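Local structure of Sca-family protein (4LQ8) at residues V169-H174 / L239-L244; L208-Q211 / Q215-I218; A261-G266 / K312-E317. The protein is a rickettsial surface cell antigen, represented here by its N-terminal head domain, and probably acts in cell adhesion. All coordinates share one frame; numbering follows the deposited sequence. Where two conformers were deposited one is given.

Interaction 1. Residues V169-H174 / L239-L244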
loop_
_atom_site.group_PDB
_atom_site.type_symbol
_atom_site.label_atom_id
_atom_site.label_comp_id
_atom_site.label_asym_id
_atom_site.label_seq_id
_atom_site.Cartn_x
_atom_site.Cartn_y
_atom_site.Cartn_z
ATOM N N VAL A 169 9.314 0.528 -14.615
ATOM C CA VAL A 169 10.410 -0.285 -14.068
ATOM C C VAL A 169 10.952 -1.175 -15.198
ATOM O O VAL A 169 10.174 -1.752 -15.957
ATOM C CB VAL A 169 9.969 -1.107 -12.817
ATOM C CG1 VAL A 169 11.054 -2.084 -12.374
ATOM C CG2 VAL A 169 9.595 -0.179 -11.663
ATOM N N GLN A 170 12.273 -1.225 -15.359
ATOM C CA GLN A 170 12.871 -2.055 -16.402
ATOM C C GLN A 170 13.306 -3.387 -15.796
ATOM O O GLN A 170 14.455 -3.529 -15.368
ATOM C CB GLN A 170 14.039 -1.342 -17.130
ATOM C CG GLN A 170 13.645 -0.083 -17.922
ATOM C CD GLN A 170 12.781 -0.375 -19.128
ATOM O OE1 GLN A 170 11.573 -0.105 -19.136
ATOM N NE2 GLN A 170 13.384 -0.910 -20.184
ATOM N N TRP A 171 12.352 -4.342 -15.706
ATOM C CA TRP A 171 12.598 -5.681 -15.176
ATOM C C TRP A 171 13.346 -6.491 -16.214
ATOM O O TRP A 171 12.968 -6.504 -17.390
ATOM C CB TRP A 171 11.289 -6.416 -14.865
ATOM C CG TRP A 171 10.506 -5.843 -13.726
ATOM C CD1 TRP A 171 9.331 -5.162 -13.803
ATOM C CD2 TRP A 171 10.811 -5.963 -12.324
ATOM N NE1 TRP A 171 8.894 -4.831 -12.546
ATOM C CE2 TRP A 171 9.764 -5.338 -11.615
ATOM C CE3 TRP A 171 11.883 -6.523 -11.598
ATOM C CZ2 TRP A 171 9.770 -5.222 -10.217
ATOM C CZ3 TRP A 171 11.871 -6.429 -10.213
ATOM C CH2 TRP A 171 10.819 -5.796 -9.537
ATOM N N GLU A 172 14.392 -7.195 -15.767
ATOM C CA GLU A 172 15.168 -8.086 -16.613
ATOM C C GLU A 172 14.921 -9.495 -16.136
ATOM O O GLU A 172 14.971 -9.762 -14.927
ATOM C CB GLU A 172 16.659 -7.742 -16.562
ATOM C CG GLU A 172 17.010 -6.464 -17.305
ATOM C CD GLU A 172 18.472 -6.362 -17.683
ATOM O OE1 GLU A 172 18.798 -6.615 -18.865
ATOM O OE2 GLU A 172 19.297 -6.050 -16.793
ATOM N N ASN A 173 14.531 -10.365 -17.073
ATOM C CA ASN A 173 14.270 -11.776 -16.824
ATOM C C ASN A 173 15.575 -12.415 -16.377
ATOM O O ASN A 173 16.632 -12.110 -16.943
ATOM C CB ASN A 173 13.790 -12.467 -18.105
ATOM C CG ASN A 173 12.502 -11.918 -18.655
ATOM O OD1 ASN A 173 11.450 -11.995 -18.024
ATOM N ND2 ASN A 173 12.553 -11.389 -19.867
ATOM N N HIS A 174 15.499 -13.273 -15.341
ATOM C CA HIS A 174 16.654 -13.999 -14.829
ATOM C C HIS A 174 17.165 -14.950 -15.912
ATOM O O HIS A 174 16.374 -15.504 -16.685
ATOM C CB HIS A 174 16.312 -14.752 -13.544
ATOM C CG HIS A 174 17.501 -15.090 -12.704
ATOM N ND1 HIS A 174 18.332 -16.163 -13.017
ATOM C CD2 HIS A 174 17.935 -14.519 -11.555
ATOM C CE1 HIS A 174 19.248 -16.193 -12.062
ATOM N NE2 HIS A 174 19.054 -15.221 -11.163
ATOM N N LEU A 239 8.806 3.609 -5.265
ATOM C CA LEU A 239 8.382 2.458 -6.039
ATOM C C LEU A 239 6.900 2.349 -6.076
ATOM O O LEU A 239 6.244 2.536 -5.053
ATOM C CB LEU A 239 8.952 1.173 -5.420
ATOM C CG LEU A 239 10.482 1.114 -5.199
ATOM C CD1 LEU A 239 10.842 -0.159 -4.448
ATOM C CD2 LEU A 239 11.242 1.209 -6.543
ATOM N N SER A 240 6.342 2.048 -7.263
ATOM C CA SER A 240 4.901 1.853 -7.472
ATOM C C SER A 240 4.726 0.548 -8.213
ATOM O O SER A 240 5.005 0.490 -9.399
ATOM C CB SER A 240 4.293 3.006 -8.271
ATOM O OG SER A 240 4.263 4.211 -7.526
ATOM N N MET A 241 4.303 -0.505 -7.506
ATOM C CA MET A 241 4.122 -1.842 -8.060
ATOM C C MET A 241 2.648 -2.139 -8.241
ATOM O O MET A 241 1.879 -2.138 -7.278
ATOM C CB MET A 241 4.850 -2.901 -7.185
ATOM C CG MET A 241 6.358 -2.605 -6.995
ATOM S SD MET A 241 7.328 -2.587 -8.543
ATOM C CE MET A 241 8.955 -2.269 -7.903
ATOM N N VAL A 242 2.248 -2.344 -9.493
ATOM C CA VAL A 242 0.849 -2.563 -9.846
ATOM C C VAL A 242 0.305 -3.909 -9.286
ATOM O O VAL A 242 1.030 -4.911 -9.180
ATOM C CB VAL A 242 0.619 -2.394 -11.382
ATOM C CG1 VAL A 242 1.171 -3.590 -12.182
ATOM C CG2 VAL A 242 -0.859 -2.148 -11.701
ATOM N N ALA A 243 -0.975 -3.897 -8.926
ATOM C CA ALA A 243 -1.716 -5.070 -8.470
ATOM C C ALA A 243 -1.854 -6.013 -9.666
ATOM O O ALA A 243 -1.905 -5.541 -10.803
ATOM C CB ALA A 243 -3.098 -4.636 -8.006
ATOM N N LEU A 244 -1.879 -7.325 -9.433
ATOM C CA LEU A 244 -2.045 -8.270 -10.537
ATOM C C LEU A 244 -3.404 -8.914 -10.421
ATOM O O LEU A 244 -3.859 -9.185 -9.303
ATOM C CB LEU A 244 -0.971 -9.379 -10.519
ATOM C CG LEU A 244 0.465 -8.991 -10.861
ATOM C CD1 LEU A 244 1.358 -10.217 -10.854
ATOM C CD2 LEU A 244 0.569 -8.293 -12.225
#
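Met241 reaches from its strand to the indole of Trp171, and the contact is a Met-aromatic one. Met241 SD lies 5.3 Å from the centroid of the six-membered ring of Trp171. It sits at the ring edge, 79° off the normal, with Trp171 CZ2 as its nearest ring atom at 4.0 Å. The methyl group comes slightly closer, with Met241 CE 3.8 Å from Trp171 CZ2, and it meets the ring obliquely. The Met241 chain is bent at chi2 (-61°) and straight at chi3, which carries CE to Trp171 CZ2.

The apolar packing is completed by Val169. Its CG2 lies 4.3 Å from Met241 CE. Its other methyl, CG1, lies 3.5 Å above the plane of the Trp171 ring, offset toward the rim. Val169 therefore touches both the ring and the methionine.

The contact joins two beta-sheets of the head domain. Met241 belongs to strand 236-245 of the mixed sheet. Val169 and Trp171 lie in the loop just before strand 172-173, an outermost strand of the six-stranded antiparallel sheet. Leu196 and Ile224 of that second sheet also pack on both Trp171 and Met241.

No hydrogen bond links the two segments. The polar partner they share is Asp32: its OD2 binds Trp171 NE1, and its OD1 binds the backbone N of Val242.

Interaction 2. Residues L208-Q211 / Q215-I218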
loop_
_atom_site.group_PDB
_atom_site.type_symbol
_atom_site.label_atom_id
_atom_site.label_comp_id
_atom_site.label_asym_id
_atom_site.label_seq_id
_atom_site.Cartn_x
_atom_site.Cartn_y
_atom_site.Cartn_z
ATOM N N LEU A 208 -9.542 -18.135 -2.799
ATOM C CA LEU A 208 -9.954 -17.202 -1.770
ATOM C C LEU A 208 -11.428 -16.857 -2.001
ATOM O O LEU A 208 -12.029 -17.309 -2.981
ATOM C CB LEU A 208 -9.029 -15.960 -1.691
ATOM C CG LEU A 208 -8.714 -15.193 -2.961
ATOM C CD1 LEU A 208 -9.916 -14.330 -3.387
ATOM C CD2 LEU A 208 -7.488 -14.301 -2.761
ATOM N N ALA A 209 -12.026 -16.100 -1.090
ATOM C CA ALA A 209 -13.425 -15.728 -1.268
ATOM C C ALA A 209 -13.569 -14.226 -1.244
ATOM O O ALA A 209 -12.869 -13.551 -0.484
ATOM C CB ALA A 209 -14.290 -16.357 -0.186
ATOM N N LYS A 210 -14.463 -13.699 -2.092
ATOM C CA LYS A 210 -14.823 -12.275 -2.096
ATOM C C LYS A 210 -15.735 -12.073 -0.866
ATOM O O LYS A 210 -16.239 -13.061 -0.309
ATOM C CB LYS A 210 -15.609 -11.901 -3.359
ATOM C CG LYS A 210 -14.831 -12.002 -4.652
ATOM C CD LYS A 210 -15.689 -11.464 -5.772
ATOM C CE LYS A 210 -15.088 -11.727 -7.119
ATOM N NZ LYS A 210 -15.967 -11.228 -8.213
ATOM N N GLN A 211 -15.965 -10.806 -0.451
ATOM C CA GLN A 211 -16.823 -10.506 0.703
ATOM C C GLN A 211 -18.226 -11.141 0.578
ATOM O O GLN A 211 -18.778 -11.569 1.585
ATOM C CB GLN A 211 -16.893 -8.989 0.988
ATOM C CG GLN A 211 -17.395 -8.666 2.407
ATOM C CD GLN A 211 -18.078 -7.316 2.531
ATOM O OE1 GLN A 211 -18.822 -6.856 1.646
ATOM N NE2 GLN A 211 -17.881 -6.669 3.669
ATOM N N GLN A 215 -16.062 -17.602 -4.824
ATOM C CA GLN A 215 -14.729 -18.233 -4.814
ATOM C C GLN A 215 -13.920 -17.799 -6.042
ATOM O O GLN A 215 -14.434 -17.837 -7.168
ATOM C CB GLN A 215 -14.853 -19.763 -4.824
ATOM C CG GLN A 215 -15.698 -20.352 -3.698
ATOM C CD GLN A 215 -14.896 -20.686 -2.483
ATOM O OE1 GLN A 215 -14.714 -19.869 -1.583
ATOM N NE2 GLN A 215 -14.459 -21.916 -2.400
ATOM N N VAL A 216 -12.659 -17.404 -5.836
ATOM C CA VAL A 216 -11.789 -16.987 -6.939
ATOM C C VAL A 216 -10.473 -17.761 -6.823
ATOM O O VAL A 216 -9.824 -17.724 -5.764
ATOM C CB VAL A 216 -11.535 -15.436 -6.935
ATOM C CG1 VAL A 216 -10.520 -15.022 -7.993
ATOM C CG2 VAL A 216 -12.833 -14.642 -7.104
ATOM N N GLN A 217 -10.062 -18.436 -7.912
ATOM C CA GLN A 217 -8.777 -19.108 -7.911
ATOM C C GLN A 217 -7.683 -18.135 -8.331
ATOM O O GLN A 217 -7.828 -17.451 -9.347
ATOM C CB GLN A 217 -8.748 -20.340 -8.818
ATOM C CG GLN A 217 -7.412 -21.097 -8.621
ATOM C CD GLN A 217 -7.312 -22.358 -9.410
ATOM O OE1 GLN A 217 -6.748 -22.363 -10.499
ATOM N NE2 GLN A 217 -7.826 -23.452 -8.864
ATOM N N ILE A 218 -6.584 -18.094 -7.559
ATOM C CA ILE A 218 -5.397 -17.311 -7.881
ATOM C C ILE A 218 -4.452 -18.329 -8.502
ATOM O O ILE A 218 -3.958 -19.212 -7.806
ATOM C CB ILE A 218 -4.770 -16.609 -6.630
ATOM C CG1 ILE A 218 -5.775 -15.649 -5.919
ATOM C CG2 ILE A 218 -3.427 -15.898 -6.981
ATOM C CD1 ILE A 218 -6.341 -14.463 -6.750
#
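Val216 N donates to Leu208 O across 2.9 Å, the shorter of two backbone hydrogen bonds between these strands. The return bond runs from Leu208 N to Val216 O at 3.0 Å. Both are nearly straight, with angles at the hydrogen of 167° and 168°. Leu208 and Val216 thus form an antiparallel hydrogen-bonded pair. Ala209 and Gln215 follow as a non-hydrogen-bonded pair, toward the turn of the hairpin. Leu208 O also receives a CA-H...O contact from Gln215 CA, at 3.4 Å.

Leu208 and Val216 place their side chains on the same face of the sheet. They lie side by side and point the same way, with Leu208 CD1 4.1 Å from Val216 CB. The other Leu208 methyl, CD2, packs on Ile218 CG1 at 3.8 Å. Leu208 holds CG between its backbone N and carbonyl carbon (chi1 50°), and its two methyls divide between the two partners on the opposing strand. Lys210 lays its extended aliphatic chain across Val216, with CE 3.7 Å from Val216 CG2. Its amino group goes on to hydrogen-bond the carbonyl oxygen of Gly299.

The opposite face carries Ala209 and Gln215. The Gln215 chain bends at chi2, and its OE1 comes 3.8 Å from Ala209 CB, a van der Waals contact.

The two segments belong to the beta hairpin of strands 206-209 and 215-224, within the six-stranded antiparallel sheet. Strand 335-336 lies beyond 206-209, and strand 192-201 pairs with 215-224. Ile301 of strand 300-304 packs against Leu208, Lys210, Val216 and Ile218, so their face of the hairpin lies against the mixed sheet.

Interaction 3. Residues A261-G266 / K312-E317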
loop_
_atom_site.group_PDB
_atom_site.type_symbol
_atom_site.label_atom_id
_atom_site.label_comp_id
_atom_site.label_asym_id
_atom_site.label_seq_id
_atom_site.Cartn_x
_atom_site.Cartn_y
_atom_site.Cartn_z
ATOM N N ALA A 261 6.123 2.233 -2.081
ATOM C CA ALA A 261 7.141 2.263 -1.045
ATOM C C ALA A 261 8.006 3.501 -1.282
ATOM O O ALA A 261 8.408 3.784 -2.419
ATOM C CB ALA A 261 7.972 0.975 -1.075
ATOM N N HIS A 262 8.224 4.272 -0.208
ATOM C CA HIS A 262 8.873 5.583 -0.234
ATOM C C HIS A 262 10.095 5.642 0.631
ATOM O O HIS A 262 10.013 5.537 1.847
ATOM C CB HIS A 262 7.817 6.648 0.141
ATOM C CG HIS A 262 6.582 6.470 -0.679
ATOM N ND1 HIS A 262 6.533 6.882 -2.008
ATOM C CD2 HIS A 262 5.439 5.800 -0.385
ATOM C CE1 HIS A 262 5.352 6.496 -2.461
ATOM N NE2 HIS A 262 4.659 5.844 -1.514
ATOM N N TYR A 263 11.250 5.744 -0.013
ATOM C CA TYR A 263 12.556 5.758 0.635
ATOM C C TYR A 263 13.188 7.113 0.406
ATOM O O TYR A 263 13.374 7.521 -0.737
ATOM C CB TYR A 263 13.480 4.665 0.049
ATOM C CG TYR A 263 12.950 3.247 0.135
ATOM C CD1 TYR A 263 12.030 2.764 -0.797
ATOM C CD2 TYR A 263 13.427 2.360 1.100
ATOM C CE1 TYR A 263 11.609 1.433 -0.773
ATOM C CE2 TYR A 263 13.004 1.037 1.140
ATOM C CZ TYR A 263 12.087 0.577 0.208
ATOM O OH TYR A 263 11.660 -0.721 0.266
ATOM N N GLU A 264 13.497 7.821 1.482
ATOM C CA GLU A 264 14.110 9.141 1.363
ATOM C C GLU A 264 15.496 9.104 1.939
ATOM O O GLU A 264 15.732 8.394 2.914
ATOM C CB GLU A 264 13.302 10.187 2.109
ATOM C CG GLU A 264 11.907 10.413 1.569
ATOM C CD GLU A 264 11.128 11.412 2.394
ATOM O OE1 GLU A 264 11.715 12.026 3.313
ATOM O OE2 GLU A 264 9.919 11.572 2.132
ATOM N N GLU A 265 16.399 9.907 1.365
ATOM C CA GLU A 265 17.785 10.035 1.814
ATOM C C GLU A 265 17.819 10.345 3.311
ATOM O O GLU A 265 17.282 11.367 3.740
ATOM C CB GLU A 265 18.505 11.126 0.996
ATOM C CG GLU A 265 20.018 11.061 1.108
ATOM C CD GLU A 265 20.820 11.944 0.173
ATOM O OE1 GLU A 265 20.475 12.023 -1.027
ATOM O OE2 GLU A 265 21.838 12.512 0.632
ATOM N N GLY A 266 18.362 9.402 4.083
ATOM C CA GLY A 266 18.488 9.513 5.534
ATOM C C GLY A 266 19.674 10.363 5.980
ATOM O O GLY A 266 20.349 10.985 5.143
ATOM N N LYS A 312 4.578 -6.559 7.381
ATOM C CA LYS A 312 4.818 -6.296 8.806
ATOM C C LYS A 312 6.209 -5.681 9.053
ATOM O O LYS A 312 6.318 -4.759 9.848
ATOM C CB LYS A 312 4.620 -7.576 9.663
ATOM C CG LYS A 312 3.193 -8.178 9.582
ATOM C CD LYS A 312 2.041 -7.263 10.071
ATOM C CE LYS A 312 0.656 -7.805 9.696
ATOM N NZ LYS A 312 -0.452 -7.122 10.430
ATOM N N GLU A 313 7.256 -6.163 8.370
ATOM C CA GLU A 313 8.614 -5.599 8.495
ATOM C C GLU A 313 8.643 -4.136 8.008
ATOM O O GLU A 313 9.276 -3.290 8.647
ATOM C CB GLU A 313 9.613 -6.375 7.636
ATOM C CG GLU A 313 10.260 -7.573 8.285
ATOM C CD GLU A 313 11.070 -8.418 7.310
ATOM O OE1 GLU A 313 11.570 -7.868 6.299
ATOM O OE2 GLU A 313 11.184 -9.643 7.552
ATOM N N MET A 314 7.976 -3.856 6.858
ATOM C CA MET A 314 7.895 -2.509 6.275
ATOM C C MET A 314 7.068 -1.612 7.167
ATOM O O MET A 314 7.483 -0.491 7.428
ATOM C CB MET A 314 7.333 -2.548 4.842
ATOM C CG MET A 314 8.259 -3.233 3.871
ATOM S SD MET A 314 7.570 -3.320 2.212
ATOM C CE MET A 314 8.193 -1.754 1.526
ATOM N N MET A 315 5.932 -2.106 7.681
ATOM C CA MET A 315 5.090 -1.332 8.611
ATOM C C MET A 315 5.912 -0.930 9.849
ATOM O O MET A 315 5.933 0.248 10.203
ATOM C CB MET A 315 3.815 -2.099 9.005
ATOM C CG MET A 315 2.677 -1.931 7.997
ATOM S SD MET A 315 2.210 -0.200 7.590
ATOM C CE MET A 315 1.612 0.353 9.204
ATOM N N LYS A 316 6.660 -1.883 10.430
ATOM C CA LYS A 316 7.552 -1.639 11.574
ATOM C C LYS A 316 8.606 -0.525 11.297
ATOM O O LYS A 316 8.752 0.374 12.115
ATOM C CB LYS A 316 8.233 -2.942 12.029
ATOM C CG LYS A 316 9.052 -2.836 13.331
ATOM C CD LYS A 316 8.187 -2.537 14.561
ATOM C CE LYS A 316 8.980 -1.970 15.723
ATOM N NZ LYS A 316 8.096 -1.537 16.844
ATOM N N GLU A 317 9.305 -0.577 10.156
ATOM C CA GLU A 317 10.318 0.420 9.774
ATOM C C GLU A 317 9.685 1.814 9.535
ATOM O O GLU A 317 10.231 2.819 9.996
ATOM C CB GLU A 317 11.122 -0.071 8.551
ATOM C CG GLU A 317 12.258 0.831 8.082
ATOM C CD GLU A 317 13.438 1.030 9.013
ATOM O OE1 GLU A 317 13.520 0.326 10.043
ATOM O OE2 GLU A 317 14.285 1.904 8.713
#
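Met314 is the one residue of helical segment 312-317 that touches segment 261-266, and it does so through its terminal methyl. The apolar contact is with Ala261, whose CB points toward the helix and lies 3.8 Å from Met314 CE. The Met314 side chain runs out from the helix with CG anti to its own carbonyl carbon (chi1 -67°). It stays straight at chi2 and then turns at chi3 (90°). This last bend swings CE over to the strand.

The second contact is between the same methyl and a hydroxyl. Tyr263 OH lies 3.8 Å from Met314 CE, and the two side chains cross at about a right angle. This is van der Waals packing. The CB of Tyr263 does not point at the helix, and it is the length of the ring that brings the hydroxyl to the methyl. The hydroxyl has its polar partner in the carbonyl oxygen of Pro227, with which it forms a hydrogen bond. That bond anchors the far end of the ring beside the methionine.

No hydrogen bond crosses between the segments, and the buried surface is small, 73 Å². Both contacts converge on one atom, Met314 CE, and all three touching residues are buried. The helix keeps its regular i to i-4 backbone bonds here, and Tyr263 is bonded through its backbone to Met237 on strand 236-245.

Ile276 of strand 271-277 and Ile228 also touch Met314, so its side chain lies in a buried apolar cluster. The arrangement is helix-on-sheet packing, with helix 308-320 set against the mixed beta-sheet of the head domain.

In the fold
Interactions 1 and 3 meet directly on neighbouring antiparallel strands of the mixed sheet. Leu239 N lies 2.9 Å from Ala261 O, a probable hydrogen bond, and Leu239 CD1 packs 4.1 Å from Tyr263 CE1. Their centres are 19 Å apart. Interaction 1 joins this sheet to the antiparallel sheet, while interaction 3 joins it to helix 308-320. Interaction 2 lies within the antiparallel sheet, and its hairpin falls in the chain between the two segments of interaction 1. The centres of interactions 1 and 2 are 24 Å apart, with nearest atoms about 6 Å apart. Interactions 2 and 3 lie on opposite sides of the chain's centre, 30 Å between centres.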